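Local atomic coordinates of cytoplasmic Protein STM1381 (Salmonella enterica subsp. enterica serovar Typhimurium, PDB entry 3SOZ), a protein that is of unknown function but, as a putative glutamine amidotransferase-like protein, probably has a class I glutaminase-type fold. Residues V140-M145 and G211-F216; D144-D149 and Y182-A187; P177-Y182 and P227-W232. All coordinates share one frame; numbering follows the deposited sequence.

How the interactions relate
Interaction 1 is the fully buried one, a purely apolar contact between strand 211-216 of the central sheet and residues 140-145. Interaction 2 carries on along the same chain: it shares Asp144 and Met145 with interaction 1, adds two backbone hydrogen bonds to strand 175-187, one of them weak, and runs from buried leucine and selenomethionine to exposed residues. Interaction 3 takes an earlier part of strand 175-187 and sets it against helix 227-230, where prolines and a leucine meet aromatic rings; like interaction 2 it is partly buried. The centres of interactions 1 and 3 lie about 22 Å apart, yet Phe216 CZ and Phe229 CZ meet at 4.0 Å. Interactions 2 and 3 both reach a second subunit.

Interaction 1 of 3, residues V140-M145 and G211-F216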
ATOM      1  N   VAL A 140     -11.352  12.294 -16.065  1.00 58.87           N
ATOM      2  CA  VAL A 140     -11.111  12.159 -17.500  1.00 57.93           C
ATOM      3  C   VAL A 140     -11.321  10.746 -18.097  1.00 59.16           C
ATOM      4  O   VAL A 140     -11.814  10.607 -19.215  1.00 59.99           O
ATOM      5  CB  VAL A 140      -9.691  12.590 -17.835  1.00 57.40           C
ATOM      6  CG1 VAL A 140      -9.449  12.589 -19.325  1.00 56.39           C
ATOM      7  CG2 VAL A 140      -9.401  13.931 -17.261  1.00 57.16           C
ATOM      8  N   LEU A 141     -10.940   9.696 -17.363  1.00 59.47           N
ATOM      9  CA  LEU A 141     -10.918   8.317 -17.895  1.00 58.17           C
ATOM     10  C   LEU A 141     -12.291   7.664 -17.990  1.00 57.58           C
ATOM     11  O   LEU A 141     -13.174   7.915 -17.151  1.00 56.78           O
ATOM     12  CB  LEU A 141      -9.982   7.410 -17.064  1.00 58.33           C
ATOM     13  CG  LEU A 141      -8.587   8.008 -16.794  1.00 58.34           C
ATOM     14  CD1 LEU A 141      -7.762   7.121 -15.828  1.00 54.05           C
ATOM     15  CD2 LEU A 141      -7.821   8.339 -18.109  1.00 53.86           C
ATOM     16  N   PRO A 142     -12.459   6.796 -19.013  1.00 57.21           N
ATOM     17  CA  PRO A 142     -13.702   6.107 -19.267  1.00 57.03           C
ATOM     18  C   PRO A 142     -13.908   4.886 -18.379  1.00 57.31           C
ATOM     19  O   PRO A 142     -14.920   4.177 -18.529  1.00 57.60           O
ATOM     20  CB  PRO A 142     -13.576   5.723 -20.735  1.00 57.58           C
ATOM     21  CG  PRO A 142     -12.090   5.599 -20.975  1.00 57.00           C
ATOM     22  CD  PRO A 142     -11.437   6.522 -20.050  1.00 56.83           C
ATOM     23  N   VAL A 143     -12.964   4.653 -17.456  1.00 57.71           N
ATOM     24  CA  VAL A 143     -13.053   3.576 -16.415  1.00 57.16           C
ATOM     25  C   VAL A 143     -13.053   4.076 -14.953  1.00 57.42           C
ATOM     26  O   VAL A 143     -12.470   5.143 -14.630  1.00 57.39           O
ATOM     27  CB  VAL A 143     -11.977   2.541 -16.598  1.00 56.64           C
ATOM     28  CG1 VAL A 143     -12.242   1.736 -17.868  1.00 56.26           C
ATOM     29  CG2 VAL A 143     -10.615   3.218 -16.687  1.00 57.26           C
ATOM     30  N   ASP A 144     -13.762   3.343 -14.094  1.00 57.31           N
ATOM     31  CA  ASP A 144     -13.585   3.493 -12.656  1.00 58.20           C
ATOM     32  C   ASP A 144     -12.484   2.562 -12.189  1.00 57.03           C
ATOM     33  O   ASP A 144     -12.353   1.455 -12.701  1.00 57.00           O
ATOM     34  CB  ASP A 144     -14.873   3.209 -11.868  1.00 59.70           C
ATOM     35  CG  ASP A 144     -15.851   4.403 -11.861  1.00 63.75           C
ATOM     36  OD1 ASP A 144     -15.407   5.589 -11.777  1.00 67.83           O
ATOM     37  OD2 ASP A 144     -17.079   4.147 -11.954  1.00 67.30           O
HETATM   38  N   MSE A 145     -11.701   3.031 -11.218  1.00 56.33           N
HETATM   39  CA  MSE A 145     -10.561   2.302 -10.655  1.00 54.81           C
HETATM   40  C   MSE A 145     -10.836   1.773  -9.267  1.00 53.99           C
HETATM   41  O   MSE A 145     -11.678   2.291  -8.544  1.00 53.56           O
HETATM   42  CB  MSE A 145      -9.327   3.207 -10.633  1.00 55.05           C
HETATM   43  CG  MSE A 145      -8.598   3.247 -11.959  1.00 54.98           C
HETATM   44 SE   MSE A 145      -7.519   4.837 -12.122  1.00 57.14          SE
HETATM   45  CE  MSE A 145      -8.846   6.225 -12.377  1.00 58.53           C
ATOM     46  N   GLY A 211     -13.034  15.896 -26.041  1.00 69.11           N
ATOM     47  CA  GLY A 211     -11.935  14.955 -26.281  1.00 68.90           C
ATOM     48  C   GLY A 211     -12.235  13.474 -26.212  1.00 68.81           C
ATOM     49  O   GLY A 211     -13.157  13.043 -25.505  1.00 68.47           O
ATOM     50  N   LYS A 212     -11.429  12.703 -26.940  1.00 68.81           N
ATOM     51  CA  LYS A 212     -11.503  11.233 -26.927  1.00 69.48           C
ATOM     52  C   LYS A 212     -10.463  10.531 -26.007  1.00 68.64           C
ATOM     53  O   LYS A 212      -9.251  10.789 -26.098  1.00 68.93           O
ATOM     54  CB  LYS A 212     -11.365  10.734 -28.362  1.00 70.02           C
ATOM     55  CG  LYS A 212     -12.379  11.393 -29.298  1.00 74.22           C
ATOM     56  CD  LYS A 212     -12.352  10.809 -30.732  1.00 79.08           C
ATOM     57  CE  LYS A 212     -12.791  11.856 -31.775  1.00 81.03           C
ATOM     58  NZ  LYS A 212     -11.773  12.970 -31.984  1.00 82.11           N
ATOM     59  N   VAL A 213     -10.937   9.642 -25.137  1.00 67.51           N
ATOM     60  CA  VAL A 213     -10.061   8.911 -24.202  1.00 66.20           C
ATOM     61  C   VAL A 213     -10.061   7.423 -24.453  1.00 65.35           C
ATOM     62  O   VAL A 213     -11.093   6.825 -24.753  1.00 65.49           O
ATOM     63  CB  VAL A 213     -10.462   9.066 -22.692  1.00 66.23           C
ATOM     64  CG1 VAL A 213      -9.237   8.882 -21.789  1.00 64.90           C
ATOM     65  CG2 VAL A 213     -11.069  10.392 -22.418  1.00 66.57           C
ATOM     66  N   CYS A 214      -8.904   6.811 -24.260  1.00 64.11           N
ATOM     67  CA  CYS A 214      -8.808   5.369 -24.361  1.00 62.98           C
ATOM     68  C   CYS A 214      -7.925   4.761 -23.246  1.00 61.91           C
ATOM     69  O   CYS A 214      -6.845   5.275 -22.927  1.00 61.21           O
ATOM     70  CB  CYS A 214      -8.304   5.008 -25.756  1.00 62.60           C
ATOM     71  SG  CYS A 214      -8.105   3.274 -26.071  1.00 65.33           S
ATOM     72  N   CYS A 215      -8.434   3.683 -22.656  1.00 60.77           N
ATOM     73  CA  CYS A 215      -7.739   2.878 -21.679  1.00 59.75           C
ATOM     74  C   CYS A 215      -7.530   1.486 -22.215  1.00 58.74           C
ATOM     75  O   CYS A 215      -8.466   0.832 -22.671  1.00 58.57           O
ATOM     76  CB  CYS A 215      -8.563   2.764 -20.430  1.00 59.42           C
ATOM     77  SG  CYS A 215      -8.655   4.318 -19.614  1.00 64.97           S
ATOM     78  N   PHE A 216      -6.288   1.040 -22.158  1.00 57.25           N
ATOM     79  CA  PHE A 216      -5.950  -0.315 -22.494  1.00 56.31           C
ATOM     80  C   PHE A 216      -5.431  -0.944 -21.201  1.00 55.59           C
ATOM     81  O   PHE A 216      -4.492  -0.423 -20.593  1.00 56.05           O
ATOM     82  CB  PHE A 216      -4.907  -0.337 -23.631  1.00 56.39           C
ATOM     83  CG  PHE A 216      -4.462  -1.707 -23.994  1.00 56.59           C
ATOM     84  CD1 PHE A 216      -5.262  -2.523 -24.787  1.00 56.43           C
ATOM     85  CD2 PHE A 216      -3.281  -2.223 -23.477  1.00 55.23           C
ATOM     86  CE1 PHE A 216      -4.862  -3.826 -25.081  1.00 55.91           C
ATOM     87  CE2 PHE A 216      -2.881  -3.515 -23.774  1.00 54.06           C
ATOM     88  CZ  PHE A 216      -3.668  -4.314 -24.570  1.00 54.77           C
TER
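Val213 is the apolar centre of this contact, its two methyls serving different partners. Val213 CG1 is received by Leu141 CD2 at 4.0 Å and by the ring carbon Pro142 CD at 3.7 Å, while Val213 CG2 lies 4.1 Å from Val140 CG1. The side chains of Val140 and Leu141 each meet Val213 at about a right angle. Strand 211-216 pairs in parallel with strand 113-117 and antiparallel with strand 200-208, in a sheet with helices packed against it, consistent with the alpha/beta fold of class I glutaminase relatives. Val213 and Cys215 point from it toward residues 140-143, whereas Cys214 points away, and its side chain touches Val242 and Ile246 of helix 235-246. The second group of contacts gathers on the sulfur of Cys215. With its sulfur anti to the carbonyl carbon (chi1 -69°), Cys215 SG meets Pro142 CD at 3.6 Å, Val143 CG2 at 3.7 Å and, more distantly, Leu141 CB at 4.2 Å. All six touching residues are buried. The polar backbone is paired with other partners: Val213 with Gly206, Pro142 with Lys188, and Leu141 O receives a hydrogen bond from Lys188 NZ.

Interaction 2 of 3, residues D144-D149 and Y182-A187; sequences DMLDVD and YNKLIA
Asp144 N donates to Ile186 O at 2.9 Å, with an N-H...O angle of 153°, and the donor lies in the carbonyl plane. The return bond, Ile186 N to Asp144 O, is weak at 3.3 Å. Together they make Asp144 and Ile186 a hydrogen-bonded antiparallel pair, and both side chains leave on the same face of the sheet, with Asp144 CB 4.4 Å from Ile186 CB. The two approach each other at these CB atoms, while the tip of Ile186 meets Leu146; the Asp144 side chain also packs on Lys188. On the other side, Met145, a selenomethionine, and Leu185 lie side by side and point the same way, with Met145 CG 3.7 Å from Leu185 CD2. Leu146 points toward residues 182-187, its CD2 3.8 Å from Lys184 CD and its CD1 4.3 Å from Ile186 CD1. Lys184 runs out fully extended from a CG anti to its backbone N (chi1 178°), which lays CB, CG and CD alongside Leu146 CD2. Lys133 NZ bonds Met145 O and pairs with Asp147, and Val148 and Asp149 pack against Asn134 and Asn131 of a second subunit. Past Leu146 the chain loops out and returns as strand 151-154, so that strands 143-144 and 151-154 both pair antiparallel with strand 175-187.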
ATOM      1  N   ASP A 144     -13.762   3.343 -14.094  1.00 57.31           N
ATOM      2  CA  ASP A 144     -13.585   3.493 -12.656  1.00 58.20           C
ATOM      3  C   ASP A 144     -12.484   2.562 -12.189  1.00 57.03           C
ATOM      4  O   ASP A 144     -12.353   1.455 -12.701  1.00 57.00           O
ATOM      5  CB  ASP A 144     -14.873   3.209 -11.868  1.00 59.70           C
ATOM      6  CG  ASP A 144     -15.851   4.403 -11.861  1.00 63.75           C
ATOM      7  OD1 ASP A 144     -15.407   5.589 -11.777  1.00 67.83           O
ATOM      8  OD2 ASP A 144     -17.079   4.147 -11.954  1.00 67.30           O
HETATM    9  N   MSE A 145     -11.701   3.031 -11.218  1.00 56.33           N
HETATM   10  CA  MSE A 145     -10.561   2.302 -10.655  1.00 54.81           C
HETATM   11  C   MSE A 145     -10.836   1.773  -9.267  1.00 53.99           C
HETATM   12  O   MSE A 145     -11.678   2.291  -8.544  1.00 53.56           O
HETATM   13  CB  MSE A 145      -9.327   3.207 -10.633  1.00 55.05           C
HETATM   14  CG  MSE A 145      -8.598   3.247 -11.959  1.00 54.98           C
HETATM   15 SE   MSE A 145      -7.519   4.837 -12.122  1.00 57.14          SE
HETATM   16  CE  MSE A 145      -8.846   6.225 -12.377  1.00 58.53           C
ATOM     17  N   LEU A 146     -10.107   0.730  -8.903  1.00 53.96           N
ATOM     18  CA  LEU A 146     -10.219   0.116  -7.588  1.00 53.79           C
ATOM     19  C   LEU A 146      -9.438   0.902  -6.518  1.00 53.70           C
ATOM     20  O   LEU A 146      -8.457   1.591  -6.811  1.00 53.83           O
ATOM     21  CB  LEU A 146      -9.683  -1.311  -7.671  1.00 53.85           C
ATOM     22  CG  LEU A 146     -10.662  -2.478  -7.883  1.00 55.81           C
ATOM     23  CD1 LEU A 146     -12.024  -2.088  -8.490  1.00 55.99           C
ATOM     24  CD2 LEU A 146     -10.020  -3.599  -8.673  1.00 55.81           C
ATOM     25  N   ASP A 147      -9.903   0.812  -5.284  1.00 53.22           N
ATOM     26  CA  ASP A 147      -9.179   1.287  -4.132  1.00 52.58           C
ATOM     27  C   ASP A 147      -7.930   0.432  -3.842  1.00 51.48           C
ATOM     28  O   ASP A 147      -6.935   0.936  -3.342  1.00 53.63           O
ATOM     29  CB  ASP A 147     -10.084   1.208  -2.906  1.00 53.10           C
ATOM     30  CG  ASP A 147     -11.108   2.335  -2.822  1.00 55.86           C
ATOM     31  OD1 ASP A 147     -11.046   3.303  -3.624  1.00 59.58           O
ATOM     32  OD2 ASP A 147     -11.970   2.259  -1.892  1.00 58.11           O
ATOM     33  N   VAL A 148      -7.984  -0.857  -4.111  1.00 49.29           N
ATOM     34  CA  VAL A 148      -6.905  -1.753  -3.750  1.00 47.22           C
ATOM     35  C   VAL A 148      -6.004  -1.984  -4.976  1.00 47.61           C
ATOM     36  O   VAL A 148      -6.315  -1.528  -6.083  1.00 47.61           O
ATOM     37  CB  VAL A 148      -7.433  -3.123  -3.272  1.00 47.16           C
ATOM     38  CG1 VAL A 148      -8.430  -2.969  -2.158  1.00 45.37           C
ATOM     39  CG2 VAL A 148      -8.028  -3.953  -4.452  1.00 43.98           C
ATOM     40  N   ASP A 149      -4.876  -2.651  -4.748  1.00 46.74           N
ATOM     41  CA  ASP A 149      -4.038  -3.181  -5.799  1.00 46.84           C
ATOM     42  C   ASP A 149      -4.819  -3.794  -6.975  1.00 47.01           C
ATOM     43  O   ASP A 149      -5.436  -4.805  -6.875  1.00 47.41           O
ATOM     44  CB  ASP A 149      -3.028  -4.190  -5.216  1.00 46.09           C
ATOM     45  CG  ASP A 149      -2.001  -4.643  -6.231  1.00 45.47           C
ATOM     46  OD1 ASP A 149      -2.328  -4.795  -7.418  1.00 43.93           O
ATOM     47  OD2 ASP A 149      -0.853  -4.875  -5.845  1.00 47.97           O
ATOM     48  N   TYR A 182      -3.319  -7.799 -16.306  1.00 45.89           N
ATOM     49  CA  TYR A 182      -3.912  -6.531 -16.664  1.00 46.30           C
ATOM     50  C   TYR A 182      -4.358  -5.837 -15.385  1.00 47.55           C
ATOM     51  O   TYR A 182      -4.434  -6.446 -14.313  1.00 47.12           O
ATOM     52  CB  TYR A 182      -5.144  -6.725 -17.610  1.00 46.56           C
ATOM     53  CG  TYR A 182      -6.264  -7.554 -16.982  1.00 43.01           C
ATOM     54  CD1 TYR A 182      -6.218  -8.927 -17.011  1.00 41.84           C
ATOM     55  CD2 TYR A 182      -7.318  -6.964 -16.327  1.00 42.44           C
ATOM     56  CE1 TYR A 182      -7.179  -9.695 -16.437  1.00 39.12           C
ATOM     57  CE2 TYR A 182      -8.295  -7.749 -15.722  1.00 43.35           C
ATOM     58  CZ  TYR A 182      -8.186  -9.127 -15.788  1.00 41.71           C
ATOM     59  OH  TYR A 182      -9.117  -9.961 -15.208  1.00 45.64           O
ATOM     60  N   ASN A 183      -4.675  -4.558 -15.532  1.00 48.71           N
ATOM     61  CA  ASN A 183      -5.323  -3.796 -14.497  1.00 50.01           C
ATOM     62  C   ASN A 183      -6.833  -4.018 -14.555  1.00 51.23           C
ATOM     63  O   ASN A 183      -7.452  -3.914 -15.601  1.00 51.53           O
ATOM     64  CB  ASN A 183      -4.993  -2.322 -14.684  1.00 49.61           C
ATOM     65  CG  ASN A 183      -3.546  -1.987 -14.362  1.00 50.02           C
ATOM     66  OD1 ASN A 183      -2.712  -1.787 -15.254  1.00 47.73           O
ATOM     67  ND2 ASN A 183      -3.248  -1.896 -13.067  1.00 52.14           N
ATOM     68  N   LYS A 184      -7.428  -4.311 -13.412  1.00 53.18           N
ATOM     69  CA  LYS A 184      -8.823  -4.621 -13.344  1.00 53.96           C
ATOM     70  C   LYS A 184      -9.506  -3.297 -13.214  1.00 55.23           C
ATOM     71  O   LYS A 184      -9.191  -2.547 -12.289  1.00 54.84           O
ATOM     72  CB  LYS A 184      -9.122  -5.456 -12.115  1.00 54.25           C
ATOM     73  CG  LYS A 184     -10.582  -5.775 -11.940  1.00 54.33           C
ATOM     74  CD  LYS A 184     -10.810  -6.711 -10.770  1.00 57.26           C
ATOM     75  CE  LYS A 184     -12.321  -6.968 -10.581  1.00 58.49           C
ATOM     76  NZ  LYS A 184     -12.537  -8.145  -9.689  1.00 59.52           N
ATOM     77  N   LEU A 185     -10.431  -3.050 -14.157  1.00 56.31           N
ATOM     78  CA  LEU A 185     -11.251  -1.857 -14.256  1.00 57.40           C
ATOM     79  C   LEU A 185     -12.736  -2.189 -14.454  1.00 59.05           C
ATOM     80  O   LEU A 185     -13.149  -3.340 -14.661  1.00 59.20           O
ATOM     81  CB  LEU A 185     -10.780  -0.998 -15.424  1.00 57.30           C
ATOM     82  CG  LEU A 185      -9.298  -0.640 -15.337  1.00 56.54           C
ATOM     83  CD1 LEU A 185      -8.748  -0.312 -16.668  1.00 55.96           C
ATOM     84  CD2 LEU A 185      -9.128   0.499 -14.416  1.00 54.10           C
ATOM     85  N   ILE A 186     -13.543  -1.144 -14.362  1.00 60.31           N
ATOM     86  CA  ILE A 186     -14.985  -1.229 -14.503  1.00 60.86           C
ATOM     87  C   ILE A 186     -15.365  -0.169 -15.537  1.00 60.96           C
ATOM     88  O   ILE A 186     -14.941   0.985 -15.413  1.00 60.86           O
ATOM     89  CB  ILE A 186     -15.661  -0.875 -13.161  1.00 60.85           C
ATOM     90  CG1 ILE A 186     -15.391  -1.965 -12.126  1.00 60.39           C
ATOM     91  CG2 ILE A 186     -17.177  -0.588 -13.363  1.00 61.21           C
ATOM     92  CD1 ILE A 186     -15.724  -1.558 -10.654  1.00 60.46           C
ATOM     93  N   ALA A 187     -16.142  -0.529 -16.556  1.00 61.75           N
ATOM     94  CA  ALA A 187     -16.581   0.511 -17.524  1.00 62.73           C
ATOM     95  C   ALA A 187     -17.548   1.540 -16.890  1.00 63.10           C
ATOM     96  O   ALA A 187     -18.429   1.193 -16.111  1.00 62.93           O
ATOM     97  CB  ALA A 187     -17.147  -0.111 -18.770  1.00 62.09           C
TER

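Interaction 3 of 3, residues P177-Y182 and P227-W232; sequences PPLLGY and PQFLQW
Pro177 is the bump of this contact, pressed into the hollow formed by the short helix 227-230 and the Trp232 indole that follows it. This is strand-on-helix packing in what is probably a glutamine amidotransferase-like alpha/beta fold: segment 177-182 belongs to the long strand 175-187, and the helix lies between strand 211-216 and helix 235-246 in the chain. The strand turns a corner at Leu180. The pyrrolidine ring lies over one indole face: Pro177 CG makes a CH-pi contact 3.4 Å from the centroid of the Trp232 five-membered ring, only 9° off its normal, and CD covers the middle of the whole indole. Pro177 CG also meets the rim of Phe229, 4.0 Å from Phe229 CD1 and near the ring plane, while Pro178 crosses Gln228 obliquely, Pro178 CD 3.8 Å from Gln228 CB. Leu179 lies against the next surface, the Phe229 ring. Phe229, with its CG anti to the backbone N (chi1 180°), offers a face to the leucine; it also meets Tyr235 edge-to-face and touches Trp239, both of helix 235-246. Phe173, Trp176 and His234 add aromatic rings round Trp232. Leu179 CD2 sits above the Phe229 ring, 3.7 Å from its centroid and offset toward the rim, nearest CG and CD2.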
ATOM      1  N   PRO A 177      -3.808 -12.655 -28.910  1.00 56.31           N
ATOM      2  CA  PRO A 177      -2.726 -13.453 -28.300  1.00 54.77           C
ATOM      3  C   PRO A 177      -2.850 -13.369 -26.771  1.00 53.65           C
ATOM      4  O   PRO A 177      -3.529 -12.455 -26.255  1.00 53.32           O
ATOM      5  CB  PRO A 177      -1.453 -12.778 -28.790  1.00 54.50           C
ATOM      6  CG  PRO A 177      -1.918 -11.497 -29.523  1.00 55.35           C
ATOM      7  CD  PRO A 177      -3.358 -11.306 -29.301  1.00 55.49           C
ATOM      8  N   PRO A 178      -2.249 -14.330 -26.038  1.00 52.67           N
ATOM      9  CA  PRO A 178      -2.449 -14.257 -24.590  1.00 52.02           C
ATOM     10  C   PRO A 178      -1.653 -13.098 -23.952  1.00 51.19           C
ATOM     11  O   PRO A 178      -0.558 -12.777 -24.390  1.00 51.05           O
ATOM     12  CB  PRO A 178      -1.926 -15.610 -24.107  1.00 51.31           C
ATOM     13  CG  PRO A 178      -0.876 -15.952 -25.113  1.00 51.57           C
ATOM     14  CD  PRO A 178      -1.399 -15.482 -26.417  1.00 52.12           C
ATOM     15  N   LEU A 179      -2.222 -12.474 -22.932  1.00 50.41           N
ATOM     16  CA  LEU A 179      -1.499 -11.483 -22.137  1.00 48.96           C
ATOM     17  C   LEU A 179      -1.307 -12.107 -20.755  1.00 48.43           C
ATOM     18  O   LEU A 179      -2.131 -12.933 -20.364  1.00 48.42           O
ATOM     19  CB  LEU A 179      -2.299 -10.176 -22.064  1.00 48.17           C
ATOM     20  CG  LEU A 179      -2.532  -9.445 -23.396  1.00 46.82           C
ATOM     21  CD1 LEU A 179      -3.674  -8.498 -23.255  1.00 46.32           C
ATOM     22  CD2 LEU A 179      -1.329  -8.693 -23.903  1.00 45.79           C
ATOM     23  N   LEU A 180      -0.253 -11.701 -20.030  1.00 47.34           N
ATOM     24  CA  LEU A 180       0.066 -12.257 -18.719  1.00 46.46           C
ATOM     25  C   LEU A 180      -0.475 -11.497 -17.491  1.00 46.41           C
ATOM     26  O   LEU A 180      -0.247 -11.919 -16.331  1.00 46.30           O
ATOM     27  CB  LEU A 180       1.554 -12.486 -18.594  1.00 46.45           C
ATOM     28  CG  LEU A 180       2.164 -13.372 -19.674  1.00 47.75           C
ATOM     29  CD1 LEU A 180       3.606 -13.680 -19.336  1.00 49.18           C
ATOM     30  CD2 LEU A 180       1.389 -14.642 -19.705  1.00 48.22           C
ATOM     31  N   GLY A 181      -1.201 -10.406 -17.729  1.00 45.22           N
ATOM     32  CA  GLY A 181      -1.917  -9.754 -16.657  1.00 45.38           C
ATOM     33  C   GLY A 181      -2.528  -8.456 -17.153  1.00 46.22           C
ATOM     34  O   GLY A 181      -2.304  -8.060 -18.299  1.00 46.57           O
ATOM     35  N   TYR A 182      -3.319  -7.799 -16.306  1.00 45.89           N
ATOM     36  CA  TYR A 182      -3.912  -6.531 -16.664  1.00 46.30           C
ATOM     37  C   TYR A 182      -4.358  -5.837 -15.385  1.00 47.55           C
ATOM     38  O   TYR A 182      -4.434  -6.446 -14.313  1.00 47.12           O
ATOM     39  CB  TYR A 182      -5.144  -6.725 -17.610  1.00 46.56           C
ATOM     40  CG  TYR A 182      -6.264  -7.554 -16.982  1.00 43.01           C
ATOM     41  CD1 TYR A 182      -6.218  -8.927 -17.011  1.00 41.84           C
ATOM     42  CD2 TYR A 182      -7.318  -6.964 -16.327  1.00 42.44           C
ATOM     43  CE1 TYR A 182      -7.179  -9.695 -16.437  1.00 39.12           C
ATOM     44  CE2 TYR A 182      -8.295  -7.749 -15.722  1.00 43.35           C
ATOM     45  CZ  TYR A 182      -8.186  -9.127 -15.788  1.00 41.71           C
ATOM     46  OH  TYR A 182      -9.117  -9.961 -15.208  1.00 45.64           O
ATOM     47  N   PRO A 227       5.529 -12.250 -25.356  1.00 53.83           N
ATOM     48  CA  PRO A 227       6.212 -12.227 -26.641  1.00 55.39           C
ATOM     49  C   PRO A 227       5.231 -12.599 -27.772  1.00 56.81           C
ATOM     50  O   PRO A 227       5.398 -12.127 -28.880  1.00 57.39           O
ATOM     51  CB  PRO A 227       7.328 -13.276 -26.467  1.00 55.22           C
ATOM     52  CG  PRO A 227       7.419 -13.494 -25.004  1.00 54.00           C
ATOM     53  CD  PRO A 227       6.040 -13.329 -24.500  1.00 53.82           C
ATOM     54  N   GLN A 228       4.197 -13.390 -27.473  1.00 57.95           N
ATOM     55  CA  GLN A 228       3.114 -13.643 -28.421  1.00 59.30           C
ATOM     56  C   GLN A 228       2.371 -12.362 -28.806  1.00 59.89           C
ATOM     57  O   GLN A 228       1.740 -12.311 -29.845  1.00 60.86           O
ATOM     58  CB  GLN A 228       2.070 -14.617 -27.838  1.00 59.39           C
ATOM     59  CG  GLN A 228       2.490 -16.049 -27.721  1.00 60.59           C
ATOM     60  CD  GLN A 228       3.599 -16.254 -26.685  1.00 62.13           C
ATOM     61  OE1 GLN A 228       3.488 -15.833 -25.515  1.00 60.66           O
ATOM     62  NE2 GLN A 228       4.680 -16.896 -27.117  1.00 60.85           N
ATOM     63  N   PHE A 229       2.370 -11.372 -27.930  1.00 61.08           N
ATOM     64  CA  PHE A 229       1.614 -10.147 -28.147  1.00 61.89           C
ATOM     65  C   PHE A 229       2.431  -9.240 -29.055  1.00 62.67           C
ATOM     66  O   PHE A 229       1.901  -8.718 -30.011  1.00 62.22           O
ATOM     67  CB  PHE A 229       1.250  -9.477 -26.810  1.00 61.50           C
ATOM     68  CG  PHE A 229       0.463  -8.183 -26.946  1.00 61.27           C
ATOM     69  CD1 PHE A 229      -0.657  -8.093 -27.770  1.00 60.80           C
ATOM     70  CD2 PHE A 229       0.839  -7.042 -26.223  1.00 62.21           C
ATOM     71  CE1 PHE A 229      -1.392  -6.875 -27.882  1.00 61.07           C
ATOM     72  CE2 PHE A 229       0.105  -5.814 -26.314  1.00 61.54           C
ATOM     73  CZ  PHE A 229      -1.009  -5.735 -27.144  1.00 61.70           C
ATOM     74  N   LEU A 230       3.723  -9.109 -28.775  1.00 63.71           N
ATOM     75  CA  LEU A 230       4.628  -8.262 -29.565  1.00 65.53           C
ATOM     76  C   LEU A 230       4.938  -8.831 -30.951  1.00 66.08           C
ATOM     77  O   LEU A 230       5.356  -8.098 -31.857  1.00 66.40           O
ATOM     78  CB  LEU A 230       5.985  -8.009 -28.837  1.00 65.71           C
ATOM     79  CG  LEU A 230       6.099  -7.428 -27.414  1.00 67.20           C
ATOM     80  CD1 LEU A 230       7.576  -7.350 -26.985  1.00 69.85           C
ATOM     81  CD2 LEU A 230       5.434  -6.061 -27.266  1.00 67.45           C
ATOM     82  N   GLN A 231       4.806 -10.139 -31.112  1.00 66.74           N
ATOM     83  CA  GLN A 231       5.082 -10.730 -32.412  1.00 66.93           C
ATOM     84  C   GLN A 231       3.812 -10.952 -33.211  1.00 67.31           C
ATOM     85  O   GLN A 231       3.885 -11.358 -34.349  1.00 67.11           O
ATOM     86  CB  GLN A 231       5.843 -12.024 -32.272  1.00 67.05           C
ATOM     87  CG  GLN A 231       7.186 -11.914 -31.583  1.00 67.09           C
ATOM     88  CD  GLN A 231       7.595 -13.281 -31.022  1.00 69.42           C
ATOM     89  OE1 GLN A 231       8.679 -13.421 -30.488  1.00 72.14           O
ATOM     90  NE2 GLN A 231       6.720 -14.291 -31.149  1.00 67.04           N
ATOM     91  N   TRP A 232       2.658 -10.674 -32.606  1.00 67.93           N
ATOM     92  CA  TRP A 232       1.365 -10.651 -33.285  1.00 68.88           C
ATOM     93  C   TRP A 232       1.425  -9.981 -34.654  1.00 70.39           C
ATOM     94  O   TRP A 232       2.228  -9.069 -34.858  1.00 71.05           O
ATOM     95  CB  TRP A 232       0.415  -9.851 -32.434  1.00 68.21           C
ATOM     96  CG  TRP A 232      -0.993 -10.138 -32.635  1.00 66.58           C
ATOM     97  CD1 TRP A 232      -1.537 -11.249 -33.208  1.00 64.14           C
ATOM     98  CD2 TRP A 232      -2.084  -9.323 -32.199  1.00 65.54           C
ATOM     99  NE1 TRP A 232      -2.911 -11.169 -33.169  1.00 63.45           N
ATOM    100  CE2 TRP A 232      -3.277  -9.996 -32.561  1.00 64.84           C
ATOM    101  CE3 TRP A 232      -2.175  -8.090 -31.532  1.00 64.52           C
ATOM    102  CZ2 TRP A 232      -4.561  -9.476 -32.267  1.00 66.01           C
ATOM    103  CZ3 TRP A 232      -3.469  -7.569 -31.232  1.00 65.13           C
ATOM    104  CH2 TRP A 232      -4.634  -8.267 -31.600  1.00 65.18           C
TER